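Local coordinates for ABC transporter substrate-binding protein (Rhizobium radiobacter, PDB 6TFS) that probably binds solutes for an ABC transporter, and here holds a conjugate of an open-chain keto sugar with glutamate, at residues A[247-252]-A[385-390]; A[22-27]-A[104-109]; A[131-136]-A[389-394]; A[229-234]-A[461-466]. One frame throughout, in Å; residues are numbered along the deposited sequence.

Interaction 1: residues A[247-252]-A[385-390]; sequences PAELNL and GAARFP. With N7T ((2~{S})-2-[[(3~{S},4~{R},5~{R})-3,4,5,6-tetrakis(oxidanyl)-2-oxidanylidene-hexyl]amino]pentanedioic acid), chain C.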
# COMPACT_ATOMS: atom_id res chain seq x y z
N PRO A 247 -1.23 -3.86 -8.19
CA PRO A 247 0.20 -4.22 -8.22
C PRO A 247 0.54 -5.35 -7.24
O PRO A 247 -0.20 -5.61 -6.29
CB PRO A 247 0.87 -2.90 -7.83
CG PRO A 247 -0.12 -2.20 -6.92
CD PRO A 247 -1.49 -2.74 -7.26
N ALA A 248 1.68 -6.01 -7.47
CA ALA A 248 2.18 -7.03 -6.58
C ALA A 248 2.77 -6.33 -5.33
O ALA A 248 3.47 -5.32 -5.45
CB ALA A 248 3.24 -7.87 -7.28
N GLU A 249 2.44 -6.82 -4.14
CA GLU A 249 2.99 -6.22 -2.92
C GLU A 249 4.26 -6.95 -2.54
O GLU A 249 4.24 -8.18 -2.42
CB GLU A 249 1.97 -6.22 -1.78
CG GLU A 249 0.78 -5.31 -2.05
CD GLU A 249 -0.28 -5.42 -0.97
OE1 GLU A 249 -1.00 -6.45 -0.96
OE2 GLU A 249 -0.37 -4.51 -0.12
N LEU A 250 5.36 -6.21 -2.38
CA LEU A 250 6.64 -6.81 -2.02
C LEU A 250 6.82 -6.99 -0.50
O LEU A 250 6.65 -6.04 0.27
CB LEU A 250 7.81 -6.01 -2.62
CG LEU A 250 9.24 -6.45 -2.23
CD1 LEU A 250 9.56 -7.89 -2.68
CD2 LEU A 250 10.27 -5.47 -2.74
N ASN A 251 7.22 -8.19 -0.10
CA ASN A 251 7.52 -8.55 1.28
C ASN A 251 9.01 -8.56 1.48
O ASN A 251 9.74 -9.15 0.68
CB ASN A 251 6.94 -9.91 1.65
CG ASN A 251 5.47 -10.04 1.37
OD1 ASN A 251 4.65 -9.49 2.09
ND2 ASN A 251 5.11 -10.81 0.37
N LEU A 252 9.46 -7.88 2.54
CA LEU A 252 10.88 -7.82 2.90
C LEU A 252 11.04 -8.00 4.40
O LEU A 252 10.14 -7.64 5.17
CB LEU A 252 11.49 -6.45 2.54
CG LEU A 252 11.56 -6.06 1.06
CD1 LEU A 252 10.66 -4.85 0.79
CD2 LEU A 252 12.99 -5.75 0.65
N GLY A 385 4.92 -5.99 4.07
CA GLY A 385 4.46 -6.15 2.69
C GLY A 385 3.85 -4.87 2.18
O GLY A 385 3.03 -4.26 2.88
N ALA A 386 4.26 -4.42 0.97
CA ALA A 386 3.73 -3.18 0.37
C ALA A 386 4.08 -2.99 -1.09
O ALA A 386 5.12 -3.44 -1.56
CB ALA A 386 4.20 -1.94 1.15
N ALA A 387 3.21 -2.25 -1.78
CA ALA A 387 3.42 -1.72 -3.12
C ALA A 387 3.23 -0.20 -2.97
O ALA A 387 2.47 0.25 -2.09
CB ALA A 387 2.40 -2.28 -4.11
N ARG A 388 3.94 0.58 -3.77
CA ARG A 388 3.81 2.03 -3.78
C ARG A 388 3.59 2.45 -5.22
O ARG A 388 3.64 1.59 -6.10
CB ARG A 388 5.03 2.72 -3.14
CG ARG A 388 5.09 2.60 -1.60
CD ARG A 388 3.86 3.19 -0.93
NE ARG A 388 3.91 3.15 0.54
CZ ARG A 388 3.26 2.28 1.30
NH1 ARG A 388 2.51 1.32 0.76
NH2 ARG A 388 3.34 2.36 2.62
N PHE A 389 3.27 3.74 -5.48
CA PHE A 389 3.16 4.27 -6.85
C PHE A 389 4.43 3.74 -7.61
O PHE A 389 5.51 3.81 -7.02
CB PHE A 389 3.07 5.81 -6.84
CG PHE A 389 2.63 6.35 -8.18
CD1 PHE A 389 3.55 6.52 -9.22
CD2 PHE A 389 1.29 6.64 -8.42
CE1 PHE A 389 3.12 6.95 -10.48
CE2 PHE A 389 0.88 7.10 -9.68
CZ PHE A 389 1.80 7.27 -10.69
N PRO A 390 4.32 3.13 -8.83
CA PRO A 390 5.49 2.42 -9.43
C PRO A 390 6.62 3.28 -10.02
O PRO A 390 7.08 3.03 -11.14
CB PRO A 390 4.84 1.52 -10.48
CG PRO A 390 3.61 2.23 -10.87
CD PRO A 390 3.10 2.88 -9.62
OAN N7T C . 1.92 -13.02 2.20
CAM N7T C . 2.14 -11.70 2.63
CAL N7T C . 0.93 -10.88 2.26
OAT N7T C . -0.17 -11.24 3.08
CAK N7T C . 1.22 -9.37 2.33
OAS N7T C . 2.12 -9.00 1.31
CAJ N7T C . -0.05 -8.53 2.22
OAR N7T C . -0.71 -8.72 1.01
CAI N7T C . 0.19 -7.03 2.26
OAQ N7T C . 1.14 -6.48 1.67
CAH N7T C . -0.88 -6.20 2.99
N N7T C . -0.83 -4.80 2.62
CA N7T C . -0.11 -4.01 3.60
C N7T C . -0.67 -4.12 5.00
O N7T C . -1.89 -4.03 5.21
CB N7T C . -0.05 -2.57 3.12
CG N7T C . 0.92 -1.70 3.96
CD N7T C . 1.16 -0.32 3.43
OE1 N7T C . 1.98 0.41 4.03
OE2 N7T C . 0.58 0.13 2.41
OXT N7T C . 0.12 -4.29 5.96
O HOH W 1 0.58 -2.14 -0.83
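Ala387, Gly385 and Ala386 lie against segment 247-252, and their small size probably helps the chains approach, with Asn251 CA 4.1 Å from Gly385 CA. Leu250 and Ala386 form an antiparallel hydrogen-bonded pair. Leu250 N bonds to Ala386 O at 2.9 Å, and Ala386 N returns the bond to Leu250 O. Next comes the non-hydrogen-bonded pair of Asn251 with Gly385. Gly385 CA also makes a C-H...O contact of 3.3 Å with Leu250 O. Past the strand, the methyl of Ala387 turns toward the partner. Its CB rests 3.5 Å from Ala248 O and also touches the ring atom CG of Pro247. Ala387 N binds water 1, which gives a hydrogen to Glu249 OE2. The Glu249 chain reaches the ligand with CG anti to its carbonyl carbon (chi1 -67°). Glu249 OE2 accepts from the ligand amine N at 2.8 Å, and Glu249 OE1 accepts from the sugar hydroxyl OAR. Asn251 OD1 takes the hydroxyl OAS at 2.7 Å, while its ND2 is held by Thr458 and Asn460. Edge on, Arg388 NH2 reaches OE1 of the ligand's side-chain carboxylate at 2.8 Å in a nearly straight bond (173°), and Arg388 NH1 bonds to ligand OE2 and Ala387 O. Glu249 thus sets an acid beside the ligand amine and Arg388, in the loop after its strand, a guanidinium beside this carboxylate, a match that probably helps select the glutamate part.

Interaction 2: residues A[22-27]-A[104-109]; sequences FATTTS and SAFSGD. With N7T ((2~{S})-2-[[(3~{S},4~{R},5~{R})-3,4,5,6-tetrakis(oxidanyl)-2-oxidanylidene-hexyl]amino]pentanedioic acid), chain C.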
# COMPACT_ATOMS: atom_id res chain seq x y z
N PHE A 22 -4.14 8.99 6.66
CA PHE A 22 -3.65 8.00 7.63
C PHE A 22 -3.91 6.54 7.24
O PHE A 22 -3.16 5.67 7.69
CB PHE A 22 -4.19 8.29 9.05
CG PHE A 22 -3.62 9.54 9.70
CD1 PHE A 22 -2.32 9.55 10.19
CD2 PHE A 22 -4.39 10.70 9.82
CE1 PHE A 22 -1.79 10.70 10.79
CE2 PHE A 22 -3.86 11.84 10.44
CZ PHE A 22 -2.57 11.84 10.92
N ALA A 23 -4.95 6.26 6.41
CA ALA A 23 -5.33 4.90 5.98
C ALA A 23 -4.13 4.17 5.31
O ALA A 23 -3.66 4.59 4.25
CB ALA A 23 -6.54 4.93 5.06
N THR A 24 -3.61 3.14 6.00
CA THR A 24 -2.39 2.41 5.62
C THR A 24 -2.61 0.92 5.36
O THR A 24 -2.03 0.38 4.43
CB THR A 24 -1.30 2.66 6.67
OG1 THR A 24 -1.08 4.07 6.77
CG2 THR A 24 0.03 1.95 6.33
N THR A 25 -3.39 0.26 6.22
CA THR A 25 -3.68 -1.17 6.03
C THR A 25 -4.46 -1.33 4.72
O THR A 25 -5.22 -0.43 4.34
CB THR A 25 -4.45 -1.78 7.22
OG1 THR A 25 -5.77 -1.22 7.26
CG2 THR A 25 -3.73 -1.61 8.57
N THR A 26 -4.31 -2.49 4.06
CA THR A 26 -5.04 -2.79 2.82
C THR A 26 -6.54 -2.54 3.01
O THR A 26 -7.14 -1.89 2.16
CB THR A 26 -4.76 -4.22 2.34
OG1 THR A 26 -3.42 -4.26 1.86
CG2 THR A 26 -5.74 -4.67 1.22
N SER A 27 -7.12 -3.02 4.12
CA SER A 27 -8.54 -2.86 4.40
C SER A 27 -8.99 -1.39 4.50
O SER A 27 -9.98 -1.02 3.87
CB SER A 27 -8.95 -3.67 5.62
OG SER A 27 -10.36 -3.71 5.74
N SER A 104 -0.74 13.88 8.88
CA SER A 104 -0.67 12.93 7.78
C SER A 104 0.46 11.92 7.97
O SER A 104 1.55 12.29 8.43
CB SER A 104 -0.45 13.69 6.46
OG SER A 104 -0.23 12.84 5.35
N ALA A 105 0.22 10.67 7.56
CA ALA A 105 1.19 9.59 7.55
C ALA A 105 2.00 9.64 6.24
O ALA A 105 3.02 8.96 6.11
CB ALA A 105 0.47 8.24 7.64
N PHE A 106 1.55 10.46 5.25
CA PHE A 106 2.18 10.50 3.93
C PHE A 106 2.81 11.84 3.55
O PHE A 106 3.03 12.08 2.35
CB PHE A 106 1.16 10.05 2.85
CG PHE A 106 0.37 8.81 3.22
CD1 PHE A 106 1.01 7.61 3.50
CD2 PHE A 106 -1.01 8.85 3.29
CE1 PHE A 106 0.28 6.47 3.85
CE2 PHE A 106 -1.74 7.71 3.63
CZ PHE A 106 -1.09 6.53 3.91
N SER A 107 3.16 12.68 4.54
CA SER A 107 3.74 14.03 4.31
C SER A 107 5.02 14.05 3.47
O SER A 107 5.21 15.00 2.71
CB SER A 107 3.95 14.77 5.62
OG SER A 107 4.98 14.17 6.38
N GLY A 108 5.89 13.05 3.65
CA GLY A 108 7.15 12.89 2.94
C GLY A 108 7.02 12.92 1.42
O GLY A 108 7.86 13.51 0.74
N ASP A 109 5.93 12.34 0.88
CA ASP A 109 5.62 12.34 -0.56
C ASP A 109 5.46 13.78 -1.11
O ASP A 109 5.76 14.03 -2.27
CB ASP A 109 4.29 11.58 -0.82
CG ASP A 109 4.29 10.08 -0.58
OD1 ASP A 109 5.38 9.49 -0.52
OD2 ASP A 109 3.18 9.49 -0.50
OAN N7T C . 1.92 -13.02 2.20
CAM N7T C . 2.14 -11.70 2.63
CAL N7T C . 0.93 -10.88 2.26
OAT N7T C . -0.17 -11.24 3.08
CAK N7T C . 1.22 -9.37 2.33
OAS N7T C . 2.12 -9.00 1.31
CAJ N7T C . -0.05 -8.53 2.22
OAR N7T C . -0.71 -8.72 1.01
CAI N7T C . 0.19 -7.03 2.26
OAQ N7T C . 1.14 -6.48 1.67
CAH N7T C . -0.88 -6.20 2.99
N N7T C . -0.83 -4.80 2.62
CA N7T C . -0.11 -4.01 3.60
C N7T C . -0.67 -4.12 5.00
O N7T C . -1.89 -4.03 5.21
CB N7T C . -0.05 -2.57 3.12
CG N7T C . 0.92 -1.70 3.96
CD N7T C . 1.16 -0.32 3.43
OE1 N7T C . 1.98 0.41 4.03
OE2 N7T C . 0.58 0.13 2.41
OXT N7T C . 0.12 -4.29 5.96
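This is a partly buried contact in which two phenylalanine rings, Phe22 and Phe106, each pack on the opposite loop: one enters helix 26-35, the other follows helix 88-98. The Phe22 ring has Ser104 CA over one face, toward the rim. Its CZ comes 3.4 Å from Ser104 N, and its CD1 lies 4.0 Å from the methyl CB of Ala105. CG of Phe22 stands anti to the carbonyl carbon (chi1 -70°), which lets the ring swing back to the other loop although its CB starts away from it. An alanine in place of Phe22 is likely to leave a gap beside Ser104 and Ala105. The Phe106 ring turns its edge to Ala23 O, with CZ 3.2 Å from that oxygen in the ring plane. The methyl of Ala105 sits over the centre of one Phe106 face. Thr24 OG1 is 3.8 Å from Phe106 CZ and gives its hydrogen to Phe22 O at 2.8 Å. Ser104 OG accepts from Phe106 N in an ST turn and is also hydrogen-bonded to Ala98 O. Thr26 N binds the ligand carboxylate O at 3.1 Å, and Thr26 OG1 accepts the ligand amine N. No hydrogen bond joins the segments. The contact rests on rings against backbone, methyls and a carbonyl, beside the Ala105 to His21 backbone bond, and the helix start may offer its positive end to the ligand carboxylate.

Interaction 3: residues A[131-136]-A[389-394]; sequences RVPSLL and FPIADY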
# COMPACT_ATOMS: atom_id res chain seq x y z
N ARG A 131 11.80 19.90 -8.56
CA ARG A 131 11.11 18.92 -9.39
C ARG A 131 10.83 17.61 -8.67
O ARG A 131 11.62 17.18 -7.82
CB ARG A 131 11.94 18.60 -10.64
CG ARG A 131 11.94 19.70 -11.70
CD ARG A 131 12.87 19.37 -12.85
NE ARG A 131 14.24 19.09 -12.39
CZ ARG A 131 15.25 19.96 -12.43
NH1 ARG A 131 15.07 21.17 -12.96
NH2 ARG A 131 16.44 19.62 -11.97
N VAL A 132 9.71 16.98 -9.03
CA VAL A 132 9.32 15.66 -8.54
C VAL A 132 9.22 14.70 -9.74
O VAL A 132 8.85 15.15 -10.83
CB VAL A 132 8.03 15.64 -7.67
CG1 VAL A 132 8.26 16.24 -6.30
CG2 VAL A 132 6.84 16.28 -8.38
N PRO A 133 9.51 13.39 -9.58
CA PRO A 133 9.36 12.45 -10.72
C PRO A 133 8.01 12.57 -11.43
O PRO A 133 7.98 12.57 -12.65
CB PRO A 133 9.50 11.07 -10.06
CG PRO A 133 10.36 11.33 -8.88
CD PRO A 133 9.97 12.68 -8.36
N SER A 134 6.91 12.71 -10.66
CA SER A 134 5.56 12.86 -11.20
C SER A 134 4.66 13.56 -10.18
O SER A 134 4.28 12.97 -9.17
CB SER A 134 4.96 11.50 -11.58
OG SER A 134 3.60 11.62 -11.97
N LEU A 135 4.30 14.82 -10.47
CA LEU A 135 3.39 15.54 -9.58
C LEU A 135 1.98 14.93 -9.63
O LEU A 135 1.32 14.84 -8.59
CB LEU A 135 3.35 17.06 -9.87
CG LEU A 135 2.32 17.76 -9.00
CD1 LEU A 135 2.91 18.43 -7.80
CD2 LEU A 135 1.34 18.50 -9.80
N LEU A 136 1.53 14.49 -10.84
CA LEU A 136 0.22 13.86 -11.02
C LEU A 136 0.05 12.62 -10.14
O LEU A 136 -1.04 12.42 -9.61
CB LEU A 136 -0.10 13.58 -12.49
CG LEU A 136 -0.32 14.82 -13.40
CD1 LEU A 136 -0.47 14.42 -14.86
CD2 LEU A 136 -1.51 15.68 -12.92
N PHE A 389 3.27 3.74 -5.48
CA PHE A 389 3.16 4.27 -6.85
C PHE A 389 4.43 3.74 -7.61
O PHE A 389 5.51 3.81 -7.02
CB PHE A 389 3.07 5.81 -6.84
CG PHE A 389 2.63 6.35 -8.18
CD1 PHE A 389 3.55 6.52 -9.22
CD2 PHE A 389 1.29 6.64 -8.42
CE1 PHE A 389 3.12 6.95 -10.48
CE2 PHE A 389 0.88 7.10 -9.68
CZ PHE A 389 1.80 7.27 -10.69
N PRO A 390 4.32 3.13 -8.83
CA PRO A 390 5.49 2.42 -9.43
C PRO A 390 6.62 3.28 -10.02
O PRO A 390 7.08 3.03 -11.14
CB PRO A 390 4.84 1.52 -10.48
CG PRO A 390 3.61 2.23 -10.87
CD PRO A 390 3.10 2.88 -9.62
N ILE A 391 7.13 4.22 -9.22
CA ILE A 391 8.31 5.04 -9.47
C ILE A 391 9.22 4.75 -8.27
O ILE A 391 8.78 4.94 -7.13
CB ILE A 391 7.98 6.55 -9.66
CG1 ILE A 391 7.21 6.79 -10.99
CG2 ILE A 391 9.27 7.39 -9.62
CD1 ILE A 391 6.50 8.14 -11.06
N ALA A 392 10.46 4.26 -8.51
CA ALA A 392 11.43 3.86 -7.47
C ALA A 392 11.56 4.84 -6.30
O ALA A 392 11.68 4.39 -5.16
CB ALA A 392 12.79 3.58 -8.09
N ASP A 393 11.49 6.16 -6.57
CA ASP A 393 11.57 7.21 -5.55
C ASP A 393 10.64 6.98 -4.34
O ASP A 393 11.07 7.22 -3.22
CB ASP A 393 11.31 8.60 -6.14
CG ASP A 393 11.38 9.71 -5.09
OD1 ASP A 393 12.43 9.82 -4.40
OD2 ASP A 393 10.39 10.45 -4.95
N TYR A 394 9.40 6.50 -4.58
CA TYR A 394 8.42 6.25 -3.51
C TYR A 394 8.90 5.19 -2.55
O TYR A 394 9.09 5.48 -1.38
CB TYR A 394 7.06 5.83 -4.09
CG TYR A 394 6.23 6.98 -4.59
CD1 TYR A 394 6.37 7.45 -5.89
CD2 TYR A 394 5.25 7.57 -3.78
CE1 TYR A 394 5.59 8.50 -6.37
CE2 TYR A 394 4.45 8.61 -4.25
CZ TYR A 394 4.63 9.07 -5.55
OH TYR A 394 3.85 10.08 -6.04
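Ile391 packs on Pro133 and Ser134, joining the lead-in of helix 392-400 to the lead-in of the short helix 135-138. Pro390 is the centre of an inverse gamma turn, closed by Ile391 N on Phe389 O at 2.8 Å. This turn presents Ile391 to the other loop. The two branches of Ile391 divide the work. CG2, anti to the backbone N, meets Pro133 CB at 3.7 Å. The other branch, with CG1 anti to the carbonyl carbon (chi1 -69°), ends in CD1, which touches Ser134 CB at 3.7 Å. Pro133 CG also lies 4.0 Å from Asp393 CB, and these two side chains meet at about a right angle. The carboxylate of Asp393 is engaged beyond the contact by a salt bridge from OD1 to Arg429. Ser134 is the N-cap of its helix, and its OG is bonded to Ala137 N. Its role across the contact is therefore left to CB. The Tyr394 ring has Phe389 CB 3.6 Å above the centre of one face, and Ile391 O lies in the ring plane at its edge. No hydrogen bond crosses between the segments. Around this apolar patch, Leu135 and Leu136 turn to Trp69 and Phe71 of strand 68-73. Trp441 of helix 434-451 packs on Ile391, Ala392 and Asp393, so the contact sits between that helix and the four-stranded antiparallel sheet.

Interaction 4: residues A[229-234]-A[461-466]; sequences RWLQRL and LGTWAR. With SO4 (sulfate ion), chain H; SO4 (sulfate ion), chain D.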
# COMPACT_ATOMS: atom_id res chain seq x y z
N ARG A 229 -3.32 -23.32 -4.13
CA ARG A 229 -4.35 -24.28 -3.77
C ARG A 229 -5.72 -23.58 -3.61
O ARG A 229 -6.73 -24.13 -4.06
CB ARG A 229 -3.96 -25.01 -2.48
CG ARG A 229 -3.25 -26.35 -2.69
CD ARG A 229 -1.89 -26.24 -3.36
NE ARG A 229 -1.94 -26.65 -4.77
CZ ARG A 229 -1.00 -27.38 -5.36
NH1 ARG A 229 0.05 -27.81 -4.67
NH2 ARG A 229 -1.11 -27.72 -6.64
N TRP A 230 -5.73 -22.36 -3.01
CA TRP A 230 -6.92 -21.51 -2.84
C TRP A 230 -7.44 -21.15 -4.25
O TRP A 230 -8.62 -21.36 -4.56
CB TRP A 230 -6.59 -20.23 -2.04
CG TRP A 230 -7.79 -19.37 -1.78
CD1 TRP A 230 -8.69 -19.52 -0.77
CD2 TRP A 230 -8.30 -18.32 -2.62
NE1 TRP A 230 -9.70 -18.59 -0.90
CE2 TRP A 230 -9.49 -17.85 -2.03
CE3 TRP A 230 -7.83 -17.70 -3.79
CZ2 TRP A 230 -10.23 -16.79 -2.58
CZ3 TRP A 230 -8.57 -16.66 -4.33
CH2 TRP A 230 -9.75 -16.21 -3.72
N LEU A 231 -6.53 -20.65 -5.10
CA LEU A 231 -6.75 -20.29 -6.49
C LEU A 231 -7.41 -21.44 -7.29
O LEU A 231 -8.41 -21.21 -7.98
CB LEU A 231 -5.38 -19.94 -7.09
CG LEU A 231 -5.27 -18.73 -8.00
CD1 LEU A 231 -5.52 -17.44 -7.25
CD2 LEU A 231 -3.87 -18.66 -8.56
N GLN A 232 -6.87 -22.68 -7.14
CA GLN A 232 -7.35 -23.90 -7.81
C GLN A 232 -8.74 -24.31 -7.32
O GLN A 232 -9.62 -24.59 -8.15
CB GLN A 232 -6.37 -25.07 -7.59
CG GLN A 232 -5.08 -25.00 -8.41
CD GLN A 232 -3.95 -25.82 -7.83
OE1 GLN A 232 -4.08 -27.02 -7.55
NE2 GLN A 232 -2.80 -25.19 -7.67
N ARG A 233 -8.93 -24.37 -6.00
CA ARG A 233 -10.19 -24.75 -5.35
C ARG A 233 -11.34 -23.81 -5.76
O ARG A 233 -12.42 -24.28 -6.12
CB ARG A 233 -10.00 -24.74 -3.83
CG ARG A 233 -10.97 -25.65 -3.07
CD ARG A 233 -11.24 -25.19 -1.65
NE ARG A 233 -10.04 -24.71 -0.95
CZ ARG A 233 -9.94 -23.52 -0.38
NH1 ARG A 233 -10.97 -22.69 -0.37
NH2 ARG A 233 -8.81 -23.16 0.23
N LEU A 234 -11.07 -22.49 -5.75
CA LEU A 234 -12.05 -21.46 -6.06
C LEU A 234 -12.45 -21.46 -7.54
O LEU A 234 -13.65 -21.35 -7.83
CB LEU A 234 -11.57 -20.07 -5.59
CG LEU A 234 -11.92 -19.63 -4.12
CD1 LEU A 234 -13.39 -19.29 -3.97
CD2 LEU A 234 -11.51 -20.67 -3.06
N LEU A 461 0.64 -10.68 -6.07
CA LEU A 461 -0.52 -10.00 -6.66
C LEU A 461 -1.69 -10.18 -5.67
O LEU A 461 -1.69 -11.14 -4.89
CB LEU A 461 -0.89 -10.64 -8.01
CG LEU A 461 0.12 -10.48 -9.17
CD1 LEU A 461 -0.21 -11.44 -10.32
CD2 LEU A 461 0.19 -9.01 -9.67
N GLY A 462 -2.65 -9.26 -5.70
CA GLY A 462 -3.84 -9.34 -4.87
C GLY A 462 -4.72 -10.46 -5.37
O GLY A 462 -4.83 -10.65 -6.58
N THR A 463 -5.25 -11.28 -4.48
CA THR A 463 -6.10 -12.43 -4.87
C THR A 463 -7.49 -12.30 -4.25
O THR A 463 -7.61 -12.15 -3.03
CB THR A 463 -5.48 -13.76 -4.47
OG1 THR A 463 -5.18 -13.69 -3.07
CG2 THR A 463 -4.26 -14.10 -5.29
N TRP A 464 -8.51 -12.32 -5.10
CA TRP A 464 -9.92 -12.14 -4.74
C TRP A 464 -10.79 -13.08 -5.55
O TRP A 464 -10.42 -13.50 -6.66
CB TRP A 464 -10.33 -10.68 -4.99
CG TRP A 464 -9.54 -9.71 -4.16
CD1 TRP A 464 -8.26 -9.29 -4.39
CD2 TRP A 464 -9.91 -9.18 -2.88
NE1 TRP A 464 -7.82 -8.51 -3.36
CE2 TRP A 464 -8.81 -8.42 -2.41
CE3 TRP A 464 -11.11 -9.14 -2.15
CZ2 TRP A 464 -8.86 -7.66 -1.24
CZ3 TRP A 464 -11.15 -8.42 -0.97
CH2 TRP A 464 -10.04 -7.68 -0.53
N ALA A 465 -11.93 -13.43 -5.00
CA ALA A 465 -12.91 -14.26 -5.71
C ALA A 465 -14.23 -13.51 -5.71
O ALA A 465 -14.55 -12.83 -4.73
CB ALA A 465 -13.07 -15.61 -5.03
N ARG A 466 -14.97 -13.59 -6.82
CA ARG A 466 -16.30 -12.99 -6.91
C ARG A 466 -17.26 -14.05 -7.44
O ARG A 466 -16.83 -15.00 -8.10
CB ARG A 466 -16.34 -11.71 -7.78
CG ARG A 466 -15.97 -11.90 -9.26
CD ARG A 466 -16.35 -10.69 -10.11
NE ARG A 466 -15.94 -10.84 -11.52
CZ ARG A 466 -16.63 -11.50 -12.44
NH1 ARG A 466 -17.78 -12.09 -12.13
NH2 ARG A 466 -16.17 -11.61 -13.68
S SO4 H . -5.63 -22.78 1.32
O1 SO4 H . -6.76 -21.90 1.65
O2 SO4 H . -6.07 -24.18 1.38
O3 SO4 H . -5.16 -22.49 -0.03
O4 SO4 H . -4.54 -22.56 2.27
S SO4 D . -13.11 -9.96 -13.95
O1 SO4 D . -14.36 -9.84 -14.69
O2 SO4 D . -12.35 -11.09 -14.48
O3 SO4 D . -12.37 -8.69 -14.10
O4 SO4 D . -13.41 -10.21 -12.55
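The Trp230 indole has Leu234 CG over one face, 3.6 Å above the plane and toward the rim. Its edge points at the peptide between Trp464 and Ala465, with CH2 3.8 Å from Trp464 C. O1 of a sulfate lies near the ring plane at another part of the edge. CH2 also meets the Ala465 methyl CB at 3.6 Å. The ring reaches the strand because CG stands anti to the backbone N (chi1 -177°), and NE1 is fixed by a hydrogen bond to Asp211. Leu234 CD1 touches the same methyl, Ala465 CB, at 3.8 Å. Two residues earlier on the strand, Leu231 CD1 meets Thr463 CG2 at 4.1 Å, crossing at about a right angle. This sulfate and a second one probably come from the crystallisation liquor. Arg233 NH2 makes a weak bond to O2 of the first. Arg466 grips the other edge on, NE to O4 at 2.8 Å and NH2 to O1 at 2.7 Å. A leucine at Arg466 would probably leave this sulfate without that two-pronged hold. Helix 229-234 runs at 19° to strand 461-466, with the axes 10.0 Å apart. Such a near-parallel helix packed on a sheet face is typical of the alpha/beta lobes of periplasmic binding proteins.

Overall arrangement
Interactions 1 and 2 have centres 14 Å apart and grip the same ligand, so they form parts of one binding site. Interactions 1 and 3 end on the same stretch, sharing Phe389 and Pro390, where strand 381-386 is followed by helix 392-400; their centres are 15 Å apart. Interaction 4 lies about 19 Å from interaction 1 between centres, but reaches the same mixed sheet, in which strands 240-255 and 454-467 are neighbours. Along the chain, interaction 2 closes first. Interaction 1 is nested inside the loop closed by interaction 4, and interactions 3 and 4 cross. These last two lie on opposite sides of the chain's centre, about 31 Å apart, with the ligand site between them.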